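Long-range contacts in GH18 chiitnase (Pseudoalteromonas aurantia, PDB 6K7Z), which probably hydrolyses the glycosidic linkages of chitin as an endo-acting chitinase of glycoside hydrolase family 18: residues Tyr7-Ala12 / Asn259-Ser264; Val26-Leu31 / Gly45-Thr50. All coordinates share one frame; numbering follows the deposited sequence.

Interaction 1 of 2, residues Tyr7-Ala12 / Asn259-Ser264; sequences YYNSGA and NWQFSS
The side-chain oxygen of Gln-261 accepts from two successive backbone amides, those of Asn-9 and Ser-10. Ser-10 N lies 2.7 Å from Gln-261 OE1; Asn-9 N lies 3.1 Å from the same oxygen and meets it with a more bent N-H...O angle of 136°. Both donors are tilted out of the carbonyl plane, and a water that also joins Ser-10 O to Ser-263 N donates to OE1 as a third partner. Gln-261 gets there because its CG sits between backbone N and carbonyl carbon (chi1 59°) and the chain runs on extended. Its NE2 donates to a second water, which donates to Asn-9 OD1, while Asn-9 ND2 bonds Ala-29 O. Ser-263 OG donates to Ser-10 O at 2.8 Å, approaching from above the carbonyl plane, while Val-13 N is bonded to the same hydroxyl.

These loops leave the adjacent parallel strands 3-8 and 256-260, the first and last of the eight-stranded TIM barrel, so the pairing closes the barrel. It ends with Tyr-7 N to Asn-259 O, 3.2 Å; just past the strand, Phe-262 N continues it with a nearly straight bond to Tyr-7 O, 2.8 Å. Between them the Trp-260 to Gln-261 peptide is cis, consistent with the tryptophan that floors the cleft in GH18 relatives.

Around the polar centre, aromatic groups pack. Trp-260 brings its six-membered ring against Tyr-7, Trp-260 CE3 lying 3.4 Å from Tyr-7 CB with the ring planes at 46°, and its CH2 reaches Asn-9 CB. The edge of the Tyr-8 ring meets Phe-262, with Tyr-8 CD1 3.5 Å from Phe-262 CD2, and Ser-10 O lies above one face of the phenol, toward the rim. Farther out, Tyr-7 OH bonds Asp-113, within the DxxDxDxE signature, and Tyr-8 OH bonds Val-13 O.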
# COMPACT_ATOMS: atom_id res chain seq x y z
N TYR A 7 0.03 4.96 5.96
CA TYR A 7 -0.70 5.78 5.00
C TYR A 7 -1.10 7.11 5.63
O TYR A 7 -1.55 7.15 6.78
CB TYR A 7 -1.96 5.08 4.49
CG TYR A 7 -1.68 3.97 3.51
CD1 TYR A 7 -1.30 2.71 3.96
CD2 TYR A 7 -1.79 4.19 2.15
CE1 TYR A 7 -1.02 1.69 3.08
CE2 TYR A 7 -1.52 3.17 1.25
CZ TYR A 7 -1.14 1.93 1.73
OH TYR A 7 -0.86 0.90 0.87
N TYR A 8 -0.96 8.19 4.87
CA TYR A 8 -1.39 9.50 5.31
C TYR A 8 -2.55 9.94 4.43
O TYR A 8 -2.35 10.27 3.26
CB TYR A 8 -0.23 10.50 5.25
CG TYR A 8 -0.56 11.84 5.87
CD1 TYR A 8 -0.44 12.03 7.23
CD2 TYR A 8 -0.97 12.91 5.09
CE1 TYR A 8 -0.72 13.24 7.82
CE2 TYR A 8 -1.26 14.15 5.69
CZ TYR A 8 -1.14 14.29 7.06
OH TYR A 8 -1.40 15.50 7.70
N ASN A 9 -3.76 9.92 4.99
CA ASN A 9 -4.95 10.40 4.31
C ASN A 9 -5.58 11.52 5.12
O ASN A 9 -5.57 12.67 4.69
CB ASN A 9 -5.93 9.25 4.06
CG ASN A 9 -7.14 9.65 3.22
OD1 ASN A 9 -8.27 9.59 3.69
ND2 ASN A 9 -6.91 10.05 1.97
N SER A 10 -6.11 11.22 6.32
CA SER A 10 -6.59 12.26 7.22
C SER A 10 -5.44 13.15 7.67
O SER A 10 -4.32 12.68 7.91
CB SER A 10 -7.26 11.64 8.44
OG SER A 10 -7.30 12.58 9.51
N GLY A 11 -5.72 14.45 7.81
CA GLY A 11 -4.70 15.38 8.25
C GLY A 11 -4.74 15.77 9.71
O GLY A 11 -4.15 16.79 10.07
N ALA A 12 -5.38 14.95 10.56
CA ALA A 12 -5.58 15.33 11.96
C ALA A 12 -4.27 15.51 12.71
O ALA A 12 -4.21 16.27 13.68
CB ALA A 12 -6.46 14.29 12.67
N ASN A 259 0.39 0.41 8.61
CA ASN A 259 -0.84 0.76 9.31
C ASN A 259 -1.70 1.70 8.47
O ASN A 259 -1.21 2.47 7.63
CB ASN A 259 -0.60 1.37 10.71
CG ASN A 259 -0.04 2.78 10.67
OD1 ASN A 259 -0.66 3.71 10.15
ND2 ASN A 259 1.12 2.96 11.29
N TRP A 260 -3.00 1.59 8.71
CA TRP A 260 -3.97 2.59 8.29
C TRP A 260 -4.54 3.15 9.59
O TRP A 260 -5.13 2.38 10.35
CB TRP A 260 -5.08 1.97 7.42
CG TRP A 260 -6.07 2.99 6.96
CD1 TRP A 260 -7.20 3.41 7.63
CD2 TRP A 260 -6.00 3.77 5.76
NE1 TRP A 260 -7.84 4.39 6.89
CE2 TRP A 260 -7.13 4.62 5.74
CE3 TRP A 260 -5.11 3.80 4.68
CZ2 TRP A 260 -7.37 5.52 4.69
CZ3 TRP A 260 -5.35 4.69 3.65
CH2 TRP A 260 -6.47 5.54 3.66
N GLN A 261 -4.33 4.42 9.90
CA GLN A 261 -3.54 5.37 9.14
C GLN A 261 -2.83 6.30 10.12
O GLN A 261 -3.15 6.31 11.32
CB GLN A 261 -4.42 6.18 8.18
CG GLN A 261 -5.53 6.99 8.87
CD GLN A 261 -6.22 7.96 7.92
OE1 GLN A 261 -5.56 8.77 7.26
NE2 GLN A 261 -7.54 7.87 7.84
N PHE A 262 -1.89 7.10 9.60
CA PHE A 262 -0.99 7.90 10.43
C PHE A 262 -1.73 8.75 11.46
O PHE A 262 -1.38 8.76 12.65
CB PHE A 262 -0.12 8.78 9.52
CG PHE A 262 0.80 9.67 10.27
CD1 PHE A 262 1.96 9.16 10.85
CD2 PHE A 262 0.51 11.02 10.43
CE1 PHE A 262 2.81 9.98 11.57
CE2 PHE A 262 1.36 11.85 11.13
CZ PHE A 262 2.52 11.34 11.69
N SER A 263 -2.74 9.49 11.02
CA SER A 263 -3.34 10.49 11.92
C SER A 263 -4.22 9.88 13.00
O SER A 263 -4.79 10.62 13.81
CB SER A 263 -4.13 11.51 11.11
OG SER A 263 -3.26 12.47 10.54
N SER A 264 -4.34 8.56 13.04
CA SER A 264 -5.06 7.90 14.11
C SER A 264 -4.18 7.54 15.30
O SER A 264 -4.70 7.09 16.33
CB SER A 264 -5.73 6.63 13.60
OG SER A 264 -6.69 6.93 12.62
O HOH W 1 -9.29 9.26 6.25
O HOH W 2 -3.44 9.99 8.37

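Interaction 2 of 2, residues Val26-Leu31 / Gly45-Thr50; sequences VNLAFL and GAIAAT
Ala-29 O is gripped from two directions. A water 2.9 Å away donates to Ala-29 O and accepts from Ile-47 N, also at 2.9 Å, thereby bridging the two segments; more acceptors surround this water than it has protons, so its donation may be shared. The other grip is the carboxamide of Asn-9, whose ND2 bonds the same carbonyl. Near it the backbone of Gly-45 passes, with Gly-45 CA 4.1 Å from Ala-29 O. Its phi of 99° is one that side-chain-bearing residues rarely adopt, and a CB there would clash with that oxygen.

Direct packing rests on Ile-47. Ile-47 CD1 lies 3.9 Å from Leu-28 CB and also reaches the Ala-29 carbonyl carbon, while Ile-47 CG2 comes within 4.0 Å of Leu-28 CD2. Both branches can reach Leu-28, CD1 at its CB and CG2 at its CB and CD2, because CG1 of Ile-47 stands between the backbone N and carbonyl carbon (chi1 59°) and CD1 extends beyond it.

Leu-28 belongs to strand 25-33, the second of the TIM barrel, and points from its outer surface into the layer between strands and helices, where it also touches Ile-62 of helix 56-67. Ile-47 descends on that layer from the loop after strand 41-43 and leans on Thr-58 of the same helix. With Ile-47 cut back to alanine, the two methyls that touch Leu-28 and the Ala-29 peptide are gone, and a gap is likely to open there toward helix 56-67.

The loop bearing Ile-47 is shaped by a type I turn from Gly-45 to Ala-48, closed by Ala-48 N to Gly-45 O at 3.1 Å. On the strand, the peptide between Ala-29 and Phe-30 is cis, and Ala-29 CB lies over the centre of the Phe-30 ring.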
# COMPACT_ATOMS: atom_id res chain seq x y z
N VAL A 26 6.27 6.49 4.04
CA VAL A 26 4.97 7.13 4.19
C VAL A 26 4.31 7.14 2.83
O VAL A 26 4.88 7.65 1.86
CB VAL A 26 5.10 8.55 4.76
CG1 VAL A 26 3.76 9.26 4.66
CG2 VAL A 26 5.60 8.49 6.20
N ASN A 27 3.10 6.56 2.75
CA ASN A 27 2.30 6.56 1.54
C ASN A 27 1.30 7.70 1.61
O ASN A 27 0.40 7.68 2.46
CB ASN A 27 1.54 5.24 1.36
CG ASN A 27 2.45 4.03 1.28
OD1 ASN A 27 3.58 4.12 0.81
ND2 ASN A 27 1.94 2.87 1.70
N LEU A 28 1.42 8.68 0.71
CA LEU A 28 0.44 9.75 0.66
C LEU A 28 -0.80 9.25 -0.08
O LEU A 28 -0.70 8.79 -1.22
CB LEU A 28 1.02 11.00 0.00
CG LEU A 28 2.38 11.42 0.55
CD1 LEU A 28 2.96 12.56 -0.27
CD2 LEU A 28 2.25 11.83 2.03
N ALA A 29 -1.96 9.35 0.55
CA ALA A 29 -3.21 8.84 -0.01
C ALA A 29 -4.22 9.98 -0.24
O ALA A 29 -4.55 10.67 0.71
CB ALA A 29 -3.80 7.80 0.93
N PHE A 30 -4.77 10.17 -1.45
CA PHE A 30 -4.57 9.34 -2.63
C PHE A 30 -4.45 10.19 -3.89
O PHE A 30 -4.84 11.36 -3.93
CB PHE A 30 -5.76 8.38 -2.86
CG PHE A 30 -5.88 7.28 -1.86
CD1 PHE A 30 -5.04 6.18 -1.91
CD2 PHE A 30 -6.87 7.32 -0.89
CE1 PHE A 30 -5.17 5.15 -0.98
CE2 PHE A 30 -7.00 6.30 0.04
CZ PHE A 30 -6.15 5.21 -0.01
N LEU A 31 -3.96 9.55 -4.93
CA LEU A 31 -4.10 10.02 -6.30
C LEU A 31 -5.00 9.02 -7.00
O LEU A 31 -4.80 7.81 -6.84
CB LEU A 31 -2.73 10.12 -6.97
CG LEU A 31 -2.63 10.67 -8.39
CD1 LEU A 31 -2.97 12.15 -8.41
CD2 LEU A 31 -1.22 10.43 -8.92
N GLY A 45 -7.58 13.98 -0.06
CA GLY A 45 -7.00 13.88 1.26
C GLY A 45 -6.31 15.16 1.69
O GLY A 45 -6.29 16.17 0.97
N ALA A 46 -5.75 15.12 2.90
CA ALA A 46 -5.15 16.31 3.47
C ALA A 46 -3.96 16.83 2.67
O ALA A 46 -3.59 17.99 2.82
CB ALA A 46 -4.71 16.03 4.91
N ILE A 47 -3.36 15.99 1.83
CA ILE A 47 -2.22 16.44 1.05
C ILE A 47 -2.60 17.47 0.00
O ILE A 47 -1.73 18.21 -0.47
CB ILE A 47 -1.53 15.25 0.35
CG1 ILE A 47 -2.52 14.52 -0.57
CG2 ILE A 47 -0.86 14.33 1.38
CD1 ILE A 47 -1.96 13.27 -1.21
N ALA A 48 -3.87 17.54 -0.39
CA ALA A 48 -4.26 18.29 -1.58
C ALA A 48 -4.63 19.74 -1.25
O ALA A 48 -5.57 19.99 -0.49
CB ALA A 48 -5.43 17.62 -2.29
N ALA A 49 -3.90 20.68 -1.84
CA ALA A 49 -4.37 22.07 -1.88
C ALA A 49 -5.43 22.25 -2.94
O ALA A 49 -6.40 23.01 -2.75
CB ALA A 49 -3.19 23.01 -2.14
N THR A 50 -5.25 21.59 -4.08
CA THR A 50 -6.25 21.43 -5.12
C THR A 50 -6.16 20.01 -5.65
O THR A 50 -5.34 19.21 -5.20
CB THR A 50 -6.02 22.38 -6.29
OG1 THR A 50 -4.80 21.99 -6.93
CG2 THR A 50 -5.90 23.83 -5.80
O HOH W 3 -3.80 13.11 2.09

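Overall arrangement
Both contacts sit on the same sector of the barrel, their centres about 10 Å apart, and strands 3-8 and 25-33 are neighbours in its sheet. Interaction 1 joins the first and last strands and their following loops; it is partly buried, buries 508 Å² and relies on backbone, carboxamide and serine hydroxyl hydrogen bonds, waters and aromatic packing. Interaction 2 is smaller, 180 Å², yet more buried at its heart: aliphatic side chains pack a loop onto the outer surface of strand 25-33, with one water as the polar link. The two share the Ala-29 carbonyl and are further tied by Tyr-8 N to Asn-27 O, while Gly-11 packs on Ala-46.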